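Side-chain contacts in polymerase X (Deinococcus radiodurans, PDB 2W9M), which probably extends DNA from deoxyribonucleoside triphosphates as a family X DNA polymerase and carries a zinc-binding PHP domain: residues F298-A301 / E302-E305; L523-A526 / R527-V530. All coordinates share one frame; numbering follows the deposited sequence.

Contact 1: residues F298-A301 / E302-E305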
# COMPACT_ATOMS: atom_id res chain seq x y z
N PHE A 298 19.34 -17.04 -17.88
CA PHE A 298 18.46 -15.88 -17.86
C PHE A 298 18.06 -15.56 -16.43
O PHE A 298 17.63 -16.44 -15.68
CB PHE A 298 17.21 -16.12 -18.71
CG PHE A 298 16.36 -14.90 -18.88
CD1 PHE A 298 16.53 -14.07 -19.98
CD2 PHE A 298 15.39 -14.57 -17.95
CE1 PHE A 298 15.75 -12.94 -20.15
CE2 PHE A 298 14.61 -13.44 -18.11
CZ PHE A 298 14.78 -12.62 -19.21
N ARG A 299 18.20 -14.29 -16.05
CA ARG A 299 17.87 -13.83 -14.71
C ARG A 299 16.66 -12.90 -14.75
O ARG A 299 16.77 -11.75 -15.20
CB ARG A 299 19.07 -13.12 -14.08
CG ARG A 299 18.86 -12.63 -12.66
CD ARG A 299 20.18 -12.15 -12.05
NE ARG A 299 20.03 -11.60 -10.71
CZ ARG A 299 21.03 -11.12 -9.98
NH1 ARG A 299 22.26 -11.11 -10.46
NH2 ARG A 299 20.80 -10.63 -8.76
N PRO A 300 15.50 -13.39 -14.29
CA PRO A 300 14.23 -12.66 -14.35
C PRO A 300 14.31 -11.31 -13.65
O PRO A 300 14.96 -11.20 -12.61
CB PRO A 300 13.26 -13.59 -13.61
CG PRO A 300 13.88 -14.94 -13.68
CD PRO A 300 15.36 -14.71 -13.64
N ALA A 301 13.64 -10.30 -14.20
CA ALA A 301 13.68 -8.95 -13.64
C ALA A 301 13.27 -8.92 -12.16
O ALA A 301 13.69 -8.04 -11.42
CB ALA A 301 12.80 -8.00 -14.45
N GLU A 302 12.46 -9.89 -11.76
CA GLU A 302 12.02 -9.99 -10.37
C GLU A 302 13.20 -10.24 -9.43
O GLU A 302 13.14 -9.90 -8.25
CB GLU A 302 10.99 -11.10 -10.18
CG GLU A 302 9.71 -10.92 -10.97
CD GLU A 302 9.67 -11.76 -12.23
OE1 GLU A 302 10.72 -11.90 -12.89
OE2 GLU A 302 8.58 -12.29 -12.56
N TYR A 303 14.25 -10.86 -9.95
CA TYR A 303 15.38 -11.30 -9.12
C TYR A 303 16.66 -10.48 -9.32
O TYR A 303 17.75 -10.96 -9.03
CB TYR A 303 15.69 -12.77 -9.39
CG TYR A 303 14.55 -13.72 -9.11
CD1 TYR A 303 14.37 -14.87 -9.87
CD2 TYR A 303 13.64 -13.46 -8.09
CE1 TYR A 303 13.33 -15.74 -9.62
CE2 TYR A 303 12.59 -14.33 -7.83
CZ TYR A 303 12.44 -15.46 -8.59
OH TYR A 303 11.39 -16.31 -8.33
N ARG A 304 16.52 -9.24 -9.79
CA ARG A 304 17.70 -8.42 -10.09
C ARG A 304 18.03 -7.39 -9.02
O ARG A 304 18.60 -6.35 -9.32
CB ARG A 304 17.54 -7.74 -11.45
CG ARG A 304 17.39 -8.72 -12.60
CD ARG A 304 17.21 -8.02 -13.93
NE ARG A 304 16.86 -8.96 -14.99
CZ ARG A 304 16.62 -8.63 -16.25
NH1 ARG A 304 16.70 -7.36 -16.63
NH2 ARG A 304 16.31 -9.57 -17.13
N GLU A 305 17.68 -7.69 -7.78
CA GLU A 305 18.07 -6.85 -6.65
C GLU A 305 19.35 -7.39 -6.02
O GLU A 305 19.67 -8.57 -6.20
CB GLU A 305 16.96 -6.83 -5.59
CG GLU A 305 15.57 -6.56 -6.12
CD GLU A 305 15.40 -5.15 -6.63
OE1 GLU A 305 16.10 -4.24 -6.14
OE2 GLU A 305 14.55 -4.95 -7.52
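Arg-299 O takes two hydrogen bonds from the side of the Arg-304 guanidinium, from NE at 2.8 Å and from NH2 at 2.9 Å. The carbonyl oxygen lies in the guanidinium plane, while the two nitrogens come to it from opposite faces of the carbonyl plane. Arg-304 reaches back past Ala-301 to a carbonyl five residues earlier, its chain extended from CG to NE, and its CG packs on Pro-300 O on the way. Ala-301 lies over one face of the group, and Phe-298 CZ stands in plane at its edge, 4.0 Å from NH2. In its turn Arg-299 reaches forward: CG is anti to the backbone N (chi1 -179°), and the extended chain slides past Arg-304 in the opposite direction until NE meets Tyr-303 O at 2.9 Å. NH2 binds the same oxygen, so each arginine fastens a backbone carbonyl side-on; their guanidinium planes stand 80° apart. Between them the chain makes a short 3-10 turn at Ala-301 and Glu-302, with Tyr-303 N bonded to Pro-300 O at 2.8 Å, in the C-terminal end of the polymerase beta-type thumb sequence. Replacing Arg-304 with a leucine would probably leave Arg-299 O without both side-chain donors and Glu-287 without this salt-bridge mate, so that one of the two arginine ties across the turn is lost. Arg-304 NH1 also bonds Ser-251, and Arg-299 NH2 forms a salt bridge with Asp-309, an acid that would be expected to offset some of the charge gathered here. On the flank of the turn, Pro-300 CG rests 3.8 Å from Tyr-303 CD1, while Tyr-303 OH bonds the carbonyl of Pro-316 and Glu-302 pairs with Arg-534.

Contact 2: residues L523-A526 / R527-V530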
# COMPACT_ATOMS: atom_id res chain seq x y z
N LEU A 523 -9.06 -2.45 -4.48
CA LEU A 523 -8.89 -3.88 -4.74
C LEU A 523 -7.91 -4.11 -5.88
O LEU A 523 -7.37 -5.21 -6.03
CB LEU A 523 -10.24 -4.54 -5.05
CG LEU A 523 -11.27 -4.52 -3.92
CD1 LEU A 523 -12.65 -4.90 -4.44
CD2 LEU A 523 -10.85 -5.44 -2.78
N ARG A 524 -7.67 -3.08 -6.68
CA ARG A 524 -6.72 -3.17 -7.78
C ARG A 524 -5.28 -2.96 -7.30
O ARG A 524 -4.34 -2.97 -8.09
CB ARG A 524 -7.05 -2.15 -8.89
CG ARG A 524 -8.52 -2.06 -9.25
CD ARG A 524 -8.71 -1.46 -10.64
NE ARG A 524 -8.94 -2.48 -11.66
CZ ARG A 524 -7.98 -3.13 -12.30
NH1 ARG A 524 -6.70 -2.88 -12.04
NH2 ARG A 524 -8.29 -4.05 -13.21
N ASP A 525 -5.11 -2.76 -5.99
CA ASP A 525 -3.78 -2.62 -5.41
C ASP A 525 -3.09 -3.98 -5.31
O ASP A 525 -1.87 -4.05 -5.16
CB ASP A 525 -3.85 -1.95 -4.04
CG ASP A 525 -4.12 -0.46 -4.13
OD1 ASP A 525 -4.21 0.20 -3.07
OD2 ASP A 525 -4.23 0.06 -5.26
N ALA A 526 -3.88 -5.05 -5.38
CA ALA A 526 -3.35 -6.41 -5.28
C ALA A 526 -2.11 -6.57 -6.14
O ALA A 526 -1.16 -7.26 -5.77
CB ALA A 526 -4.41 -7.41 -5.70
N ARG A 527 -2.12 -5.92 -7.30
CA ARG A 527 -1.02 -5.93 -8.25
C ARG A 527 0.31 -5.47 -7.65
O ARG A 527 1.37 -5.94 -8.06
CB ARG A 527 -1.41 -5.08 -9.46
CG ARG A 527 -0.30 -4.34 -10.15
CD ARG A 527 -0.88 -3.11 -10.85
NE ARG A 527 -0.18 -2.80 -12.09
CZ ARG A 527 -0.37 -1.69 -12.79
NH1 ARG A 527 -1.23 -0.77 -12.36
NH2 ARG A 527 0.30 -1.48 -13.92
N TYR A 528 0.26 -4.56 -6.69
CA TYR A 528 1.47 -4.07 -6.03
C TYR A 528 1.99 -5.06 -5.00
O TYR A 528 3.19 -5.25 -4.85
CB TYR A 528 1.24 -2.70 -5.39
CG TYR A 528 0.69 -1.67 -6.34
CD1 TYR A 528 -0.58 -1.14 -6.17
CD2 TYR A 528 1.45 -1.22 -7.42
CE1 TYR A 528 -1.09 -0.20 -7.04
CE2 TYR A 528 0.95 -0.28 -8.30
CZ TYR A 528 -0.32 0.23 -8.10
OH TYR A 528 -0.82 1.17 -8.98
N GLY A 529 1.07 -5.69 -4.27
CA GLY A 529 1.43 -6.73 -3.32
C GLY A 529 2.04 -7.93 -4.02
O GLY A 529 3.00 -8.52 -3.54
N VAL A 530 1.47 -8.28 -5.17
CA VAL A 530 1.97 -9.40 -5.96
C VAL A 530 3.40 -9.17 -6.45
O VAL A 530 4.21 -10.09 -6.47
CB VAL A 530 1.04 -9.72 -7.15
CG1 VAL A 530 1.74 -10.63 -8.14
CG2 VAL A 530 -0.26 -10.34 -6.66
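Tyr-528 folds back against Asp-525 where the chain enters helix 526-535, and the backbone and side chains of the two residues meet closely. Tyr-528 N donates to Asp-525 O at 2.7 Å, coming from above the carbonyl plane, and the same oxygen takes a weak bond from Gly-529 N. Tyr-528 CG is anti to its own carbonyl carbon (chi1 -54°), which turns the ring back along the chain and brings CD1 to 3.3 Å from Asp-525 O. Asp-525 CB lies in the ring plane at its edge, and OD2 stops 3.6 Å from CE1, with the carboxylate and ring planes 61° apart. The other carboxylate oxygen, OD1, is held in a salt bridge with Arg-164. One residue further on, Val-530 N bonds Ala-526 O at 2.9 Å with an N-H...O angle of 159°, the i to i+4 link of a regular alpha-helix, and Val-530 CG2 packs on that oxygen at 3.3 Å. The contact is looser at the two arginines. Arg-524 is exposed, and its NH1 remains 5.9 Å from that of Arg-527, so that two like charges lie near one another without touching. Arg-527 is partly exposed; its chain bends at chi3, and CD lies over one face of the Tyr-528 ring, offset toward the rim. Helix 163-176 packs here, with Leu-163 and Leu-167 against Tyr-528, whereas Ala-526 rests on Thr-515, just past strand 511-514, the last in the chain of the parallel strands of the PHP domain, and Leu-523 reaches helix 344-353.

How the contacts relate
Contact 1 ends before contact 2 begins along the chain; their centres are 20 Å apart, and their nearest atoms, about 7 Å apart, do not touch. A salt bridge nevertheless joins the regions: Glu-302 of contact 1 pairs with Arg-534, on the same helix 526-535 that carries 527-530. Contact 1 thereby ties the thumb sequence to the zinc-binding part of the protein, although it lies away from the annotated sites. Contact 2 sits nearer the metals, the side chain of Asp-525 being about 7 Å from that of the zinc ligand Asp-516 and about 11 Å from a bound zinc ion.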